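Local coordinates for carbamate kinase (Mycoplasma penetrans, PDB 4AXS), which probably catalyses phosphoryl transfer between carbamoyl phosphate and ADP to give ATP and carbamate, as carbamate kinases of the amino acid kinase family do, at residues S41-L46 and Q104-Y109; K275-F280 and A297-V302. One frame throughout, in Å; residues are numbered along the deposited sequence.

From the N terminus, the chain leaves strand 27-31 and runs into helix 40-46. Contact 1 forms when helix 96-121 returns to this short helix, closing a loop that contains helix 48-59, strand 64-68 and helix 71-83. Contact 2 comes much later: between the parallel neighbouring strands 247-251 and 309-313 of the main sheet, helices 274-282 and 292-302 pack together across a nine-residue link. The two contacts follow in series, neither nested nor crossed. The centres of contact 1 and contact 2 are about 32 Å apart, on opposite sides of the chain's centre, and their nearest atoms are about 18 Å apart. Contact 1 lies near the second subunit, which contact 2 does not touch.

Contact 1: S41-L46 and Q104-Y109; sequences SQQKEL and QGYIGY
Q43 and Y106 reach toward each other from opposite directions and overlap, amide over ring, between two helices of the amino acid kinase fold, helix 40-46, which follows the first strand of the sheet, and the long helix 96-121. The main packing is amide against ring. Q43 reaches out fully extended, with CG opposite the backbone N (chi1 -172°), and brings OE1 and the end of the amide over one face of the Y106 ring, toward the phenol end, with the two planes 38° apart. Q43 CD lies 3.6 Å from Y106 CZ. The model brings OE1 doubtfully close to the ring carbons, so its exact height over the face is uncertain.

Van der Waals contact continues at the amide nitrogen: NE2 of Q43 lies 3.5 Å from CG1 of I107, whose side chain runs roughly perpendicular to that of Q43. L36 touches both Q43 and I107, and Q73 of helix 71-83 meets Q43, I107 and Y106, so the buried amide is surrounded on several sides.

The polar bonds lead out of this pair. Q43 OE1 is 3.2 Å from Y106 OH, but at a poor angle; the hydrogen bond of OE1 is with ND1 of H110, one turn on from Y106, and should help fix the rotation of the amide. At the subunit boundary Y106 also packs on M102 of the second subunit, and K44 makes a long, weak ion pair with E98 of that subunit. A water bridges the helices, accepting from K44 NZ at 3.2 Å and meeting Y109 OH at 2.8 Å, at the edge of the Y109 ring and in its plane.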
loop_
_atom_site.group_PDB
_atom_site.type_symbol
_atom_site.label_atom_id
_atom_site.label_comp_id
_atom_site.label_asym_id
_atom_site.label_seq_id
_atom_site.Cartn_x
_atom_site.Cartn_y
_atom_site.Cartn_z
ATOM N N SER A 41 4.238 12.385 -12.850
ATOM C CA SER A 41 4.322 12.408 -14.300
ATOM C C SER A 41 5.448 11.516 -14.760
ATOM O O SER A 41 5.214 10.576 -15.520
ATOM C CB SER A 41 4.531 13.835 -14.820
ATOM O OG SER A 41 3.396 14.669 -14.594
ATOM N N GLN A 42 6.664 11.801 -14.279
ATOM C CA GLN A 42 7.866 11.102 -14.738
ATOM C C GLN A 42 8.126 9.783 -14.002
ATOM O O GLN A 42 8.730 8.861 -14.566
ATOM C CB GLN A 42 9.099 12.012 -14.675
ATOM C CG GLN A 42 9.591 12.341 -13.272
ATOM C CD GLN A 42 10.876 13.177 -13.272
ATOM O OE1 GLN A 42 11.967 12.655 -13.042
ATOM N NE2 GLN A 42 10.746 14.479 -13.528
ATOM N N GLN A 43 7.668 9.694 -12.751
ATOM C CA GLN A 43 7.757 8.449 -11.998
ATOM C C GLN A 43 7.053 7.347 -12.787
ATOM O O GLN A 43 7.561 6.222 -12.899
ATOM C CB GLN A 43 7.150 8.597 -10.584
ATOM C CG GLN A 43 7.386 7.376 -9.666
ATOM C CD GLN A 43 6.836 7.546 -8.246
ATOM O OE1 GLN A 43 5.619 7.495 -8.018
ATOM N NE2 GLN A 43 7.735 7.704 -7.282
ATOM N N LYS A 44 5.884 7.674 -13.344
ATOM C CA LYS A 44 5.193 6.745 -14.230
ATOM C C LYS A 44 6.074 6.358 -15.423
ATOM O O LYS A 44 6.123 5.197 -15.828
ATOM C CB LYS A 44 3.859 7.328 -14.698
ATOM C CG LYS A 44 2.741 6.297 -14.802
ATOM C CD LYS A 44 1.409 6.966 -15.179
ATOM C CE LYS A 44 1.323 8.372 -14.569
ATOM N NZ LYS A 44 -0.052 8.965 -14.600
ATOM N N GLU A 45 6.776 7.335 -15.985
ATOM C CA GLU A 45 7.824 7.054 -16.995
ATOM C C GLU A 45 9.023 6.236 -16.533
ATOM O O GLU A 45 9.317 5.176 -17.081
ATOM C CB GLU A 45 8.382 8.354 -17.553
ATOM C CG GLU A 45 8.420 8.362 -19.061
ATOM C CD GLU A 45 7.159 7.752 -19.675
ATOM O OE1 GLU A 45 6.096 8.403 -19.613
ATOM O OE2 GLU A 45 7.232 6.620 -20.209
ATOM N N LEU A 46 9.716 6.729 -15.516
ATOM C CA LEU A 46 10.958 6.096 -15.053
ATOM C C LEU A 46 10.694 4.620 -14.722
ATOM O O LEU A 46 11.472 3.749 -15.105
ATOM C CB LEU A 46 11.496 6.842 -13.821
ATOM C CG LEU A 46 12.392 8.072 -14.064
ATOM C CD1 LEU A 46 12.135 8.764 -15.397
ATOM C CD2 LEU A 46 12.269 9.063 -12.933
ATOM N N GLN A 104 4.514 4.657 0.017
ATOM C CA GLN A 104 4.460 3.266 -0.438
ATOM C C GLN A 104 3.324 3.012 -1.424
ATOM O O GLN A 104 3.516 2.354 -2.446
ATOM C CB GLN A 104 4.329 2.303 0.743
ATOM C CG GLN A 104 5.628 2.076 1.505
ATOM C CD GLN A 104 5.503 1.029 2.587
ATOM O OE1 GLN A 104 5.123 -0.105 2.334
ATOM N NE2 GLN A 104 5.857 1.400 3.798
ATOM N N GLY A 105 2.139 3.538 -1.120
ATOM C CA GLY A 105 0.990 3.324 -1.973
ATOM C C GLY A 105 1.067 4.182 -3.216
ATOM O O GLY A 105 0.510 3.845 -4.277
ATOM N N TYR A 106 1.762 5.305 -3.093
ATOM C CA TYR A 106 1.995 6.142 -4.255
ATOM C C TYR A 106 2.943 5.393 -5.196
ATOM O O TYR A 106 2.637 5.189 -6.372
ATOM C CB TYR A 106 2.534 7.503 -3.823
ATOM C CG TYR A 106 3.184 8.324 -4.921
ATOM C CD1 TYR A 106 2.546 8.514 -6.144
ATOM C CD2 TYR A 106 4.436 8.930 -4.719
ATOM C CE1 TYR A 106 3.135 9.271 -7.145
ATOM C CE2 TYR A 106 5.025 9.686 -5.707
ATOM C CZ TYR A 106 4.369 9.853 -6.923
ATOM O OH TYR A 106 4.949 10.603 -7.920
ATOM N N ILE A 107 4.059 4.916 -4.670
ATOM C CA ILE A 107 5.005 4.208 -5.515
ATOM C C ILE A 107 4.529 2.804 -5.905
ATOM O O ILE A 107 4.737 2.361 -7.035
ATOM C CB ILE A 107 6.405 4.129 -4.856
ATOM C CG1 ILE A 107 6.961 5.539 -4.611
ATOM C CG2 ILE A 107 7.352 3.315 -5.726
ATOM C CD1 ILE A 107 7.856 5.642 -3.406
ATOM N N GLY A 108 3.900 2.098 -4.971
ATOM C CA GLY A 108 3.500 0.730 -5.239
ATOM C C GLY A 108 2.526 0.687 -6.400
ATOM O O GLY A 108 2.508 -0.248 -7.202
ATOM N N TYR A 109 1.713 1.725 -6.490
ATOM C CA TYR A 109 0.787 1.854 -7.592
ATOM C C TYR A 109 1.512 1.883 -8.940
ATOM O O TYR A 109 1.189 1.102 -9.852
ATOM C CB TYR A 109 -0.082 3.096 -7.386
ATOM C CG TYR A 109 -0.747 3.615 -8.630
ATOM C CD1 TYR A 109 -1.437 2.764 -9.487
ATOM C CD2 TYR A 109 -0.713 4.966 -8.933
ATOM C CE1 TYR A 109 -2.067 3.254 -10.631
ATOM C CE2 TYR A 109 -1.335 5.463 -10.059
ATOM C CZ TYR A 109 -2.005 4.610 -10.903
ATOM O OH TYR A 109 -2.608 5.120 -12.021
HETATM O O HOH W 1 -2.419 7.834 -12.849
#

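Contact 2: K275-F280 and A297-V302; sequences KALNNF and AAMGFV
M299 points from helix 292-302 straight at helix 274-282, where its thioether end slants across the side chains of L277 and N278. Its first bonds carry it outward, CG lying opposite the carbonyl carbon and the chain then running nearly straight through chi2 (166°). The bend comes at the last torsion, chi3 61°, which turns the methyl aside while SD continues against L277. M299 SD is 3.5 Å from L277 CB and 4.0 Å from L277 CG, so the sulfur meets the base of the leucine more than its branches. The methyl M299 CE stays near the same residue, 3.9 Å from L277 CB, and also lies beside the N278 side chain, M299 CE being 3.6 Å from N278 CG.

V274 and I281 touch M299 as well. With L277 and N278 they occupy positions i, i+3, i+4 and i+7 of one helix, so the methionine sits as a knob in a hole of the facing helix. Both helices belong to the segment joining parallel strands 247-251 and 309-313 of the amino acid kinase fold. The other flank of helix 292-302 meets the sheet and helix 232-242: A298 and V302 touch I330 of the final strand, while F301 packs on A240.

L277, held against M299 at its base, directs its branches elsewhere. It touches V272 and F286, and its CD1 lies at the edge of the F280 ring, in the ring plane.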
loop_
_atom_site.group_PDB
_atom_site.type_symbol
_atom_site.label_atom_id
_atom_site.label_comp_id
_atom_site.label_asym_id
_atom_site.label_seq_id
_atom_site.Cartn_x
_atom_site.Cartn_y
_atom_site.Cartn_z
ATOM N N LYS A 275 36.179 -9.409 3.870
ATOM C CA LYS A 275 37.516 -9.135 4.395
ATOM C C LYS A 275 38.089 -7.837 3.830
ATOM O O LYS A 275 38.517 -6.964 4.586
ATOM C CB LYS A 275 38.465 -10.311 4.107
ATOM C CG LYS A 275 39.852 -10.167 4.720
ATOM C CD LYS A 275 40.825 -11.254 4.231
ATOM C CE LYS A 275 42.294 -10.840 4.493
ATOM N NZ LYS A 275 43.269 -11.934 4.224
ATOM N N ALA A 276 38.086 -7.694 2.507
ATOM C CA ALA A 276 38.648 -6.488 1.881
ATOM C C ALA A 276 37.769 -5.260 2.123
ATOM O O ALA A 276 38.268 -4.176 2.457
ATOM C CB ALA A 276 38.861 -6.706 0.398
ATOM N N LEU A 277 36.456 -5.432 1.953
ATOM C CA LEU A 277 35.522 -4.333 2.181
ATOM C C LEU A 277 35.713 -3.756 3.566
ATOM O O LEU A 277 35.649 -2.545 3.758
ATOM C CB LEU A 277 34.084 -4.777 1.981
ATOM C CG LEU A 277 33.538 -4.592 0.562
ATOM C CD1 LEU A 277 34.232 -3.443 -0.144
ATOM C CD2 LEU A 277 33.661 -5.850 -0.248
ATOM N N ASN A 278 35.995 -4.619 4.530
ATOM C CA ASN A 278 36.283 -4.144 5.883
ATOM C C ASN A 278 37.487 -3.196 5.991
ATOM O O ASN A 278 37.424 -2.176 6.681
ATOM C CB ASN A 278 36.358 -5.319 6.869
ATOM C CG ASN A 278 34.965 -5.835 7.247
ATOM O OD1 ASN A 278 34.679 -7.031 7.158
ATOM N ND2 ASN A 278 34.081 -4.916 7.638
ATOM N N ASN A 279 38.567 -3.519 5.288
ATOM C CA ASN A 279 39.706 -2.612 5.203
ATOM C C ASN A 279 39.353 -1.343 4.439
ATOM O O ASN A 279 39.581 -0.227 4.924
ATOM C CB ASN A 279 40.901 -3.311 4.562
ATOM C CG ASN A 279 41.352 -4.510 5.359
ATOM O OD1 ASN A 279 41.425 -4.449 6.588
ATOM N ND2 ASN A 279 41.650 -5.615 4.671
ATOM N N PHE A 280 38.789 -1.512 3.248
ATOM C CA PHE A 280 38.361 -0.361 2.465
ATOM C C PHE A 280 37.524 0.588 3.323
ATOM O O PHE A 280 37.663 1.814 3.242
ATOM C CB PHE A 280 37.564 -0.809 1.239
ATOM C CG PHE A 280 38.403 -1.426 0.158
ATOM C CD1 PHE A 280 39.691 -0.946 -0.106
ATOM C CD2 PHE A 280 37.902 -2.466 -0.618
ATOM C CE1 PHE A 280 40.483 -1.511 -1.123
ATOM C CE2 PHE A 280 38.681 -3.032 -1.635
ATOM C CZ PHE A 280 39.979 -2.552 -1.886
ATOM N N ALA A 297 25.173 -3.276 3.781
ATOM C CA ALA A 297 24.010 -4.130 3.538
ATOM C C ALA A 297 24.324 -5.305 2.608
ATOM O O ALA A 297 23.791 -6.393 2.779
ATOM C CB ALA A 297 22.836 -3.307 2.989
ATOM N N ALA A 298 25.177 -5.086 1.616
ATOM C CA ALA A 298 25.564 -6.168 0.718
ATOM C C ALA A 298 26.399 -7.201 1.463
ATOM O O ALA A 298 26.313 -8.400 1.189
ATOM C CB ALA A 298 26.319 -5.629 -0.476
ATOM N N MET A 299 27.204 -6.722 2.407
ATOM C CA MET A 299 28.037 -7.590 3.235
ATOM C C MET A 299 27.150 -8.425 4.161
ATOM O O MET A 299 27.288 -9.655 4.244
ATOM C CB MET A 299 29.047 -6.749 4.036
ATOM C CG MET A 299 30.116 -6.107 3.146
ATOM S SD MET A 299 31.157 -4.779 3.817
ATOM C CE MET A 299 32.016 -5.533 5.198
ATOM N N GLY A 300 26.220 -7.749 4.835
ATOM C CA GLY A 300 25.340 -8.405 5.780
ATOM C C GLY A 300 24.610 -9.595 5.187
ATOM O O GLY A 300 24.249 -10.528 5.905
ATOM N N PHE A 301 24.401 -9.567 3.874
ATOM C CA PHE A 301 23.633 -10.611 3.202
ATOM C C PHE A 301 24.488 -11.807 2.775
ATOM O O PHE A 301 24.108 -12.957 3.011
ATOM C CB PHE A 301 22.865 -10.040 2.005
ATOM C CG PHE A 301 22.306 -11.096 1.082
ATOM C CD1 PHE A 301 21.240 -11.897 1.483
ATOM C CD2 PHE A 301 22.842 -11.282 -0.185
ATOM C CE1 PHE A 301 20.729 -12.867 0.644
ATOM C CE2 PHE A 301 22.332 -12.247 -1.033
ATOM C CZ PHE A 301 21.270 -13.043 -0.616
ATOM N N VAL A 302 25.639 -11.539 2.153
ATOM C CA VAL A 302 26.511 -12.626 1.682
ATOM C C VAL A 302 27.349 -13.250 2.795
ATOM O O VAL A 302 27.849 -14.361 2.641
ATOM C CB VAL A 302 27.469 -12.187 0.542
ATOM C CG1 VAL A 302 26.690 -11.607 -0.619
ATOM C CG2 VAL A 302 28.521 -11.197 1.055
#